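Side-chain contacts in HMG-CoA Lyase (Bacillus subtilis subsp. subtilis, PDB 1YDO), which belongs to the HMGL-like family and folds as a TIM barrel, with parallel strands at the centre and helices around them: residues L37-L42 / G68-K73; T27-T32 / A277-E282; T137-L142 / V229-A234. All coordinates share one frame; numbering follows the deposited sequence.

Contact 1 (L37-L42 / G68-K73); sequences LSRTGL and GIDREK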
loop_
_atom_site.group_PDB
_atom_site.type_symbol
_atom_site.label_atom_id
_atom_site.label_comp_id
_atom_site.label_asym_id
_atom_site.label_seq_id
_atom_site.Cartn_x
_atom_site.Cartn_y
_atom_site.Cartn_z
ATOM N N LEU A 37 7.329 22.759 1.376
ATOM C CA LEU A 37 6.712 22.117 0.236
ATOM C C LEU A 37 7.003 22.840 -1.075
ATOM O O LEU A 37 7.439 22.216 -2.035
ATOM C CB LEU A 37 5.212 22.014 0.463
ATOM C CG LEU A 37 4.697 20.711 1.062
ATOM C CD1 LEU A 37 5.656 20.129 2.081
ATOM C CD2 LEU A 37 3.361 20.999 1.674
ATOM N N SER A 38 6.769 24.154 -1.109
ATOM C CA SER A 38 7.012 24.966 -2.307
ATOM C C SER A 38 8.374 24.676 -2.914
ATOM O O SER A 38 8.500 24.525 -4.125
ATOM C CB SER A 38 6.937 26.455 -1.974
ATOM O OG SER A 38 5.661 26.817 -1.472
ATOM N N ARG A 39 9.403 24.610 -2.083
ATOM C CA ARG A 39 10.727 24.333 -2.610
ATOM C C ARG A 39 11.090 22.874 -2.405
ATOM O O ARG A 39 12.161 22.539 -1.905
ATOM C CB ARG A 39 11.771 25.251 -1.958
ATOM C CG ARG A 39 11.918 25.131 -0.459
ATOM C CD ARG A 39 12.920 26.176 0.046
ATOM N NE ARG A 39 12.410 27.546 -0.088
ATOM C CZ ARG A 39 11.602 28.145 0.787
ATOM N NH1 ARG A 39 11.194 29.387 0.563
ATOM N NH2 ARG A 39 11.220 27.515 1.897
ATOM N N THR A 40 10.181 22.002 -2.813
ATOM C CA THR A 40 10.389 20.578 -2.676
ATOM C C THR A 40 10.506 19.940 -4.062
ATOM O O THR A 40 11.130 18.891 -4.245
ATOM C CB THR A 40 9.220 19.959 -1.907
ATOM O OG1 THR A 40 9.656 18.754 -1.276
ATOM C CG2 THR A 40 8.067 19.647 -2.844
ATOM N N GLY A 41 9.920 20.601 -5.048
ATOM C CA GLY A 41 9.973 20.088 -6.397
ATOM C C GLY A 41 8.561 19.981 -6.914
ATOM O O GLY A 41 8.317 19.977 -8.118
ATOM N N LEU A 42 7.617 19.883 -5.990
ATOM C CA LEU A 42 6.214 19.807 -6.370
ATOM C C LEU A 42 5.898 21.056 -7.197
ATOM O O LEU A 42 6.487 22.108 -6.978
ATOM C CB LEU A 42 5.338 19.772 -5.113
ATOM C CG LEU A 42 5.264 18.458 -4.341
ATOM C CD1 LEU A 42 4.712 18.703 -2.961
ATOM C CD2 LEU A 42 4.391 17.469 -5.104
ATOM N N GLY A 68 0.611 34.515 3.243
ATOM C CA GLY A 68 1.835 34.304 3.996
ATOM C C GLY A 68 2.893 33.458 3.306
ATOM O O GLY A 68 4.091 33.702 3.475
ATOM N N ILE A 69 2.459 32.465 2.531
ATOM C CA ILE A 69 3.380 31.572 1.833
ATOM C C ILE A 69 4.421 32.315 0.998
ATOM O O ILE A 69 4.224 33.468 0.616
ATOM C CB ILE A 69 2.631 30.616 0.892
ATOM C CG1 ILE A 69 1.988 31.410 -0.249
ATOM C CG2 ILE A 69 1.578 29.840 1.664
ATOM C CD1 ILE A 69 1.540 30.552 -1.419
ATOM N N ASP A 70 5.530 31.639 0.720
ATOM C CA ASP A 70 6.598 32.223 -0.077
ATOM C C ASP A 70 6.203 32.359 -1.539
ATOM O O ASP A 70 6.559 33.334 -2.195
ATOM C CB ASP A 70 7.863 31.377 0.026
ATOM C CG ASP A 70 8.613 31.628 1.295
ATOM O OD1 ASP A 70 9.457 30.778 1.650
ATOM O OD2 ASP A 70 8.363 32.686 1.927
ATOM N N ARG A 71 5.475 31.376 -2.055
ATOM C CA ARG A 71 5.039 31.414 -3.445
ATOM C C ARG A 71 6.234 31.385 -4.407
ATOM O O ARG A 71 6.776 32.420 -4.785
ATOM C CB ARG A 71 4.185 32.665 -3.672
ATOM C CG ARG A 71 3.331 32.570 -4.902
ATOM C CD ARG A 71 2.029 33.319 -4.751
ATOM N NE ARG A 71 1.203 32.846 -3.644
ATOM C CZ ARG A 71 -0.120 32.991 -3.599
ATOM N NH1 ARG A 71 -0.818 32.543 -2.568
ATOM N NH2 ARG A 71 -0.754 33.565 -4.609
ATOM N N GLU A 72 6.631 30.176 -4.791
ATOM C CA GLU A 72 7.754 29.959 -5.689
ATOM C C GLU A 72 7.302 29.928 -7.137
ATOM O O GLU A 72 6.121 29.702 -7.430
ATOM C CB GLU A 72 8.427 28.630 -5.364
ATOM C CG GLU A 72 8.815 28.485 -3.898
ATOM C CD GLU A 72 10.158 29.110 -3.576
ATOM O OE1 GLU A 72 10.387 29.476 -2.391
ATOM O OE2 GLU A 72 10.992 29.215 -4.509
ATOM N N LYS A 73 8.255 30.132 -8.042
ATOM C CA LYS A 73 7.975 30.127 -9.472
ATOM C C LYS A 73 7.849 28.709 -10.022
ATOM O O LYS A 73 8.551 27.790 -9.600
ATOM C CB LYS A 73 9.070 30.900 -10.217
ATOM C CG LYS A 73 10.379 31.027 -9.456
ATOM C CD LYS A 73 10.987 29.665 -9.157
ATOM C CE LYS A 73 11.957 29.739 -7.991
ATOM N NZ LYS A 73 11.257 30.200 -6.761
#
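Asp70 and Glu72 meet Arg39 in a salt-bridge network where helix 27-38 ends beside the loop that runs from helix 62-68 into strand 76-80 of the TIM barrel. Asp70 comes first along this loop. Its side chain sets out toward the helix end, and OD1 meets the edge of the Arg39 guanidinium, close to its plane, in a salt bridge to NH1; the modelled separation of 2.5 Å between Asp70 OD1 and Arg39 NH1 is doubtfully short. The two flat groups are nevertheless turned 61° apart. Arg39 is the first residue to leave the helical conformation, and its chain, bent at chi3 (68°), brings the guanidinium round to the loop. Glu72 likewise heads for the helix end and works at two levels. Low on the side chain, its CG packs 3.4 Å from Ser38 CB. The bend at chi2 (-85°) then brings the carboxylate to Arg39, where Glu72 OE1 lies 3.1 Å from Arg39 NH1 in a weak hydrogen bond within a second salt bridge. Arg39 NH1 thus serves both acids. Tyr77 OH is also hydrogen-bonded to Ser38 OG and to the backbone N of Glu72, so that one hydroxyl spans both segments; Ser38 OG also bonds to Ile34 O within its own helix. Lys73 closes the network from the loop side, in a salt bridge, also modelled suspiciously short, from its NZ to Glu72 OE2, the oxygen not used by Arg39.

Contact 2 (T27-T32 / A277-E282); sequences TEDKIT and AKWIEE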
loop_
_atom_site.group_PDB
_atom_site.type_symbol
_atom_site.label_atom_id
_atom_site.label_comp_id
_atom_site.label_asym_id
_atom_site.label_seq_id
_atom_site.Cartn_x
_atom_site.Cartn_y
_atom_site.Cartn_z
ATOM N N THR A 27 -1.428 29.031 12.595
ATOM C CA THR A 27 -1.475 29.683 11.305
ATOM C C THR A 27 -0.064 29.880 10.765
ATOM O O THR A 27 0.184 29.646 9.584
ATOM C CB THR A 27 -2.219 31.030 11.422
ATOM O OG1 THR A 27 -2.202 31.717 10.164
ATOM C CG2 THR A 27 -1.575 31.896 12.502
ATOM N N GLU A 28 0.875 30.277 11.617
ATOM C CA GLU A 28 2.241 30.484 11.141
ATOM C C GLU A 28 2.872 29.191 10.667
ATOM O O GLU A 28 3.372 29.116 9.550
ATOM C CB GLU A 28 3.107 31.124 12.238
ATOM C CG GLU A 28 2.661 32.533 12.627
ATOM C CD GLU A 28 2.492 33.441 11.410
ATOM O OE1 GLU A 28 3.487 33.646 10.668
ATOM O OE2 GLU A 28 1.362 33.944 11.202
ATOM N N ASP A 29 2.838 28.174 11.520
ATOM C CA ASP A 29 3.405 26.869 11.193
ATOM C C ASP A 29 2.932 26.378 9.828
ATOM O O ASP A 29 3.700 25.790 9.072
ATOM C CB ASP A 29 3.023 25.835 12.255
ATOM C CG ASP A 29 3.739 26.056 13.556
ATOM O OD1 ASP A 29 3.361 25.413 14.563
ATOM O OD2 ASP A 29 4.696 26.867 13.572
ATOM N N LYS A 30 1.660 26.600 9.522
ATOM C CA LYS A 30 1.138 26.168 8.236
ATOM C C LYS A 30 2.037 26.773 7.166
ATOM O O LYS A 30 2.550 26.067 6.296
ATOM C CB LYS A 30 -0.296 26.648 8.022
ATOM C CG LYS A 30 -1.366 25.905 8.816
ATOM C CD LYS A 30 -2.744 26.273 8.251
ATOM C CE LYS A 30 -3.924 25.609 8.973
ATOM N NZ LYS A 30 -4.189 26.150 10.340
ATOM N N ILE A 31 2.240 28.086 7.246
ATOM C CA ILE A 31 3.079 28.794 6.293
ATOM C C ILE A 31 4.468 28.179 6.241
ATOM O O ILE A 31 4.972 27.842 5.168
ATOM C CB ILE A 31 3.211 30.265 6.677
ATOM C CG1 ILE A 31 1.820 30.889 6.746
ATOM C CG2 ILE A 31 4.079 31.000 5.656
ATOM C CD1 ILE A 31 1.816 32.285 7.283
ATOM N N THR A 32 5.083 28.027 7.403
ATOM C CA THR A 32 6.417 27.463 7.461
ATOM C C THR A 32 6.498 26.111 6.755
ATOM O O THR A 32 7.498 25.810 6.096
ATOM C CB THR A 32 6.857 27.271 8.897
ATOM O OG1 THR A 32 6.545 28.444 9.663
ATOM C CG2 THR A 32 8.338 27.020 8.935
ATOM N N ALA A 277 7.667 16.000 5.525
ATOM C CA ALA A 277 6.665 15.136 6.142
ATOM C C ALA A 277 6.957 14.986 7.619
ATOM O O ALA A 277 6.058 15.088 8.456
ATOM C CB ALA A 277 6.651 13.762 5.473
ATOM N N LYS A 278 8.221 14.755 7.942
ATOM C CA LYS A 278 8.608 14.587 9.336
ATOM C C LYS A 278 8.272 15.829 10.145
ATOM O O LYS A 278 7.819 15.734 11.279
ATOM C CB LYS A 278 10.103 14.299 9.433
ATOM C CG LYS A 278 10.579 14.007 10.837
ATOM C CD LYS A 278 12.078 13.753 10.859
ATOM C CE LYS A 278 12.580 13.563 12.287
ATOM N NZ LYS A 278 14.060 13.357 12.353
ATOM N N TRP A 279 8.483 16.994 9.547
ATOM C CA TRP A 279 8.217 18.242 10.229
ATOM C C TRP A 279 6.826 18.279 10.833
ATOM O O TRP A 279 6.690 18.328 12.049
ATOM C CB TRP A 279 8.385 19.406 9.269
ATOM C CG TRP A 279 8.625 20.691 9.966
ATOM C CD1 TRP A 279 9.799 21.121 10.496
ATOM C CD2 TRP A 279 7.658 21.702 10.253
ATOM N NE1 TRP A 279 9.628 22.339 11.098
ATOM C CE2 TRP A 279 8.320 22.721 10.966
ATOM C CE3 TRP A 279 6.291 21.846 9.979
ATOM C CZ2 TRP A 279 7.662 23.878 11.414
ATOM C CZ3 TRP A 279 5.636 22.994 10.426
ATOM C CH2 TRP A 279 6.324 23.993 11.135
ATOM N N ILE A 280 5.796 18.274 9.989
ATOM C CA ILE A 280 4.405 18.298 10.455
ATOM C C ILE A 280 4.104 17.156 11.409
ATOM O O ILE A 280 3.342 17.320 12.352
ATOM C CB ILE A 280 3.422 18.151 9.317
ATOM C CG1 ILE A 280 4.163 17.619 8.106
ATOM C CG2 ILE A 280 2.695 19.463 9.072
ATOM C CD1 ILE A 280 3.355 16.675 7.281
ATOM N N GLU A 281 4.680 15.988 11.148
ATOM C CA GLU A 281 4.450 14.856 12.017
ATOM C C GLU A 281 4.809 15.258 13.441
ATOM O O GLU A 281 4.126 14.887 14.395
ATOM C CB GLU A 281 5.300 13.665 11.601
ATOM C CG GLU A 281 4.691 12.335 11.990
ATOM C CD GLU A 281 5.713 11.234 12.107
ATOM O OE1 GLU A 281 5.303 10.051 12.080
ATOM O OE2 GLU A 281 6.918 11.552 12.241
ATOM N N GLU A 282 5.888 16.021 13.580
ATOM C CA GLU A 282 6.323 16.472 14.890
ATOM C C GLU A 282 5.380 17.530 15.416
ATOM O O GLU A 282 5.104 17.570 16.604
ATOM C CB GLU A 282 7.757 17.012 14.817
ATOM C CG GLU A 282 8.794 15.913 14.624
ATOM C CD GLU A 282 10.165 16.425 14.203
ATOM O OE1 GLU A 282 11.091 15.587 14.089
ATOM O OE2 GLU A 282 10.317 17.650 13.978
#
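Trp279 reaches across from helix 270-284 and sets the far end of its indole against Asp29 and Thr32, which lie three residues apart on helix 27-38 of the TIM barrel. All the touching is done by the six-membered ring, through CZ2, CH2 and CZ3, and no hydrogen bond crosses between the two segments. Trp279 CG stands anti to the backbone N (chi1 -159°), which carries the ring outward from its own helix to the other. Asp29 and Trp279 meet at about a right angle, and the carboxylate and ring planes are likewise perpendicular. Asp29 CB is nearest, 3.9 Å from Trp279 CH2, with Asp29 CG and OD2 close behind on the same ring carbon. The backbone takes part too: Asp29 O lies 3.7 Å from Trp279 CZ3, approaching the ring obliquely. Thr32, one turn further on, also crosses the indole at roughly a right angle. Its CB sits 4.0 Å from Trp279 CH2, while CG2 approaches CZ2 at 4.1 Å. The hydroxyl is used within the helix instead, where Thr32 OG1 donates to Glu28 O at 3.2 Å from above the carbonyl plane; the same oxygen accepts the helical bond from Thr32 N. With OG1 turned to Glu28 O, CG2 and CB are the parts that meet the ring, and the bond probably helps to hold this rotation. Around this surface contact, Trp279 extends along helix 27-38 to Gln36, and Ile280 packs on Trp33 of that helix. On other sides, Lys30 forms a salt bridge with Asp61, while helix 291-296 packs through Leu293 on Ala277, Lys278 and Glu281 of helix 270-284.

Contact 3 (T137-L142 / V229-A234); sequences TTRAYL and VFDGSA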
loop_
_atom_site.group_PDB
_atom_site.type_symbol
_atom_site.label_atom_id
_atom_site.label_comp_id
_atom_site.label_asym_id
_atom_site.label_seq_id
_atom_site.Cartn_x
_atom_site.Cartn_y
_atom_site.Cartn_z
ATOM N N THR A 137 -7.096 29.467 -13.560
ATOM C CA THR A 137 -7.318 28.115 -14.058
ATOM C C THR A 137 -8.226 27.366 -13.099
ATOM O O THR A 137 -8.093 27.496 -11.888
ATOM C CB THR A 137 -6.005 27.380 -14.183
ATOM O OG1 THR A 137 -5.309 27.454 -12.935
ATOM C CG2 THR A 137 -5.156 28.028 -15.265
ATOM N N THR A 138 -9.149 26.582 -13.637
ATOM C CA THR A 138 -10.070 25.854 -12.785
ATOM C C THR A 138 -9.866 24.357 -12.836
ATOM O O THR A 138 -9.394 23.810 -13.832
ATOM C CB THR A 138 -11.525 26.126 -13.167
ATOM O OG1 THR A 138 -11.765 25.641 -14.498
ATOM C CG2 THR A 138 -11.826 27.619 -13.079
ATOM N N ARG A 139 -10.267 23.704 -11.751
ATOM C CA ARG A 139 -10.160 22.264 -11.613
ATOM C C ARG A 139 -11.357 21.783 -10.813
ATOM O O ARG A 139 -11.746 22.430 -9.844
ATOM C CB ARG A 139 -8.881 21.926 -10.868
ATOM C CG ARG A 139 -8.610 20.461 -10.757
ATOM C CD ARG A 139 -7.649 20.215 -9.630
ATOM N NE ARG A 139 -7.072 18.886 -9.704
ATOM C CZ ARG A 139 -6.427 18.302 -8.710
ATOM N NH1 ARG A 139 -6.291 18.939 -7.554
ATOM N NH2 ARG A 139 -5.909 17.094 -8.890
ATOM N N ALA A 140 -11.929 20.649 -11.212
ATOM C CA ALA A 140 -13.089 20.091 -10.528
ATOM C C ALA A 140 -12.727 18.843 -9.722
ATOM O O ALA A 140 -11.907 18.022 -10.140
ATOM C CB ALA A 140 -14.192 19.767 -11.540
ATOM N N TYR A 141 -13.368 18.712 -8.568
ATOM C CA TYR A 141 -13.150 17.602 -7.663
ATOM C C TYR A 141 -14.419 16.786 -7.553
ATOM O O TYR A 141 -15.271 17.086 -6.723
ATOM C CB TYR A 141 -12.802 18.141 -6.283
ATOM C CG TYR A 141 -11.383 17.901 -5.861
ATOM C CD1 TYR A 141 -10.896 16.607 -5.732
ATOM C CD2 TYR A 141 -10.525 18.970 -5.577
ATOM C CE1 TYR A 141 -9.602 16.375 -5.337
ATOM C CE2 TYR A 141 -9.218 18.749 -5.175
ATOM C CZ TYR A 141 -8.769 17.447 -5.060
ATOM O OH TYR A 141 -7.484 17.191 -4.664
ATOM N N LEU A 142 -14.563 15.763 -8.380
ATOM C CA LEU A 142 -15.759 14.935 -8.307
ATOM C C LEU A 142 -15.492 13.839 -7.272
ATOM O O LEU A 142 -14.577 13.038 -7.431
ATOM C CB LEU A 142 -16.030 14.322 -9.675
ATOM C CG LEU A 142 -17.495 14.115 -10.034
ATOM C CD1 LEU A 142 -17.574 13.348 -11.342
ATOM C CD2 LEU A 142 -18.209 13.361 -8.935
ATOM N N VAL A 229 -1.854 12.118 -13.736
ATOM C CA VAL A 229 -2.032 13.106 -12.692
ATOM C C VAL A 229 -2.548 12.441 -11.425
ATOM O O VAL A 229 -3.610 11.814 -11.416
ATOM C CB VAL A 229 -3.043 14.182 -13.132
ATOM C CG1 VAL A 229 -3.107 15.301 -12.111
ATOM C CG2 VAL A 229 -2.658 14.711 -14.488
ATOM N N PHE A 230 -1.801 12.577 -10.343
ATOM C CA PHE A 230 -2.237 11.963 -9.105
ATOM C C PHE A 230 -2.117 12.897 -7.932
ATOM O O PHE A 230 -1.130 13.609 -7.783
ATOM C CB PHE A 230 -1.437 10.697 -8.866
ATOM C CG PHE A 230 -1.721 9.622 -9.872
ATOM C CD1 PHE A 230 -2.813 8.772 -9.715
ATOM C CD2 PHE A 230 -0.909 9.471 -10.987
ATOM C CE1 PHE A 230 -3.094 7.775 -10.659
ATOM C CE2 PHE A 230 -1.175 8.484 -11.937
ATOM C CZ PHE A 230 -2.272 7.631 -11.771
ATOM N N ASP A 231 -3.148 12.899 -7.100
ATOM C CA ASP A 231 -3.182 13.748 -5.923
ATOM C C ASP A 231 -2.609 12.998 -4.752
ATOM O O ASP A 231 -2.823 11.794 -4.622
ATOM C CB ASP A 231 -4.618 14.142 -5.618
ATOM C CG ASP A 231 -5.168 15.127 -6.622
ATOM O OD1 ASP A 231 -6.384 15.406 -6.569
ATOM O OD2 ASP A 231 -4.379 15.627 -7.452
ATOM N N GLY A 232 -1.892 13.715 -3.896
ATOM C CA GLY A 232 -1.295 13.093 -2.728
ATOM C C GLY A 232 -1.265 14.007 -1.518
ATOM O O GLY A 232 -1.499 15.202 -1.633
ATOM N N SER A 233 -0.978 13.447 -0.351
ATOM C CA SER A 233 -0.909 14.231 0.871
ATOM C C SER A 233 0.406 13.942 1.601
ATOM O O SER A 233 0.667 12.810 1.984
ATOM C CB SER A 233 -2.091 13.888 1.767
ATOM O OG SER A 233 -1.978 14.583 2.994
ATOM N N ALA A 234 1.241 14.955 1.786
ATOM C CA ALA A 234 2.513 14.732 2.458
ATOM C C ALA A 234 2.319 13.996 3.793
ATOM O O ALA A 234 1.517 14.410 4.632
ATOM C CB ALA A 234 3.232 16.063 2.682
#
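Arg139 and Tyr141, two residues apart on strand 137-143, both reach Asp231 of strand 229-232 across the interior of the TIM barrel. The strands are not neighbours: 174-177 and 204-207 lie between them, so long side chains must bridge the gap. Arg139 comes first. With CG anti to the backbone N (chi1 -176°) and the chain extended as far as NE, it runs inward to meet Asp231 arriving from the opposite direction. NH2 donates to the syn lone pair of Asp231 OD2 at 2.6 Å, with an N-H...O angle of 157°. The oxygen lies in the guanidinium plane, at its edge, although the carboxylate as a whole is turned 74° from that plane; NH2 alone makes the close approach. Tyr141 follows, and its CB bond does not point at the aspartate, yet the phenol carries OH to within 2.8 Å of Asp231 OD1 in a weak hydrogen bond. Its ring also meets that of His207, from strand 204-207. Ser175 OG, on strand 174-177, is a further hydrogen-bond partner of OD1. Both oxygens of this buried carboxylate are thus engaged: OD2 takes the Arg139 hydrogen bond, and OD1 is met by Tyr141 OH, weakly, and Ser175 OG, with Arg139 NH2 also near. Such a set of partners probably limits rotation of the acid group about CB-CG, and the arginine may offset the cost of burying its charge.

In the fold
From the N terminus, the chain enters contact 2 through 27-32, and the same helix, 27-38, then leads into contact 1, whose loop closes early, at 68-73. Contact 3 opens later, at 137-142, and closes at 229-234, so contacts 1 and 3 follow each other in series. Both are nested inside the long loop that contact 2 closes at 277-282, and none cross. Contact 2 joins helix 27-38 to helix 270-284 in the outer, helical layer of the barrel, near the chain ends, contact 1 ties a helix end to a loop, and contact 3 spans the interior. Contact 2 touches the other two: Ile31 CG2 packs on Gly68 O, and Ile280 CD1 on Ala234 O.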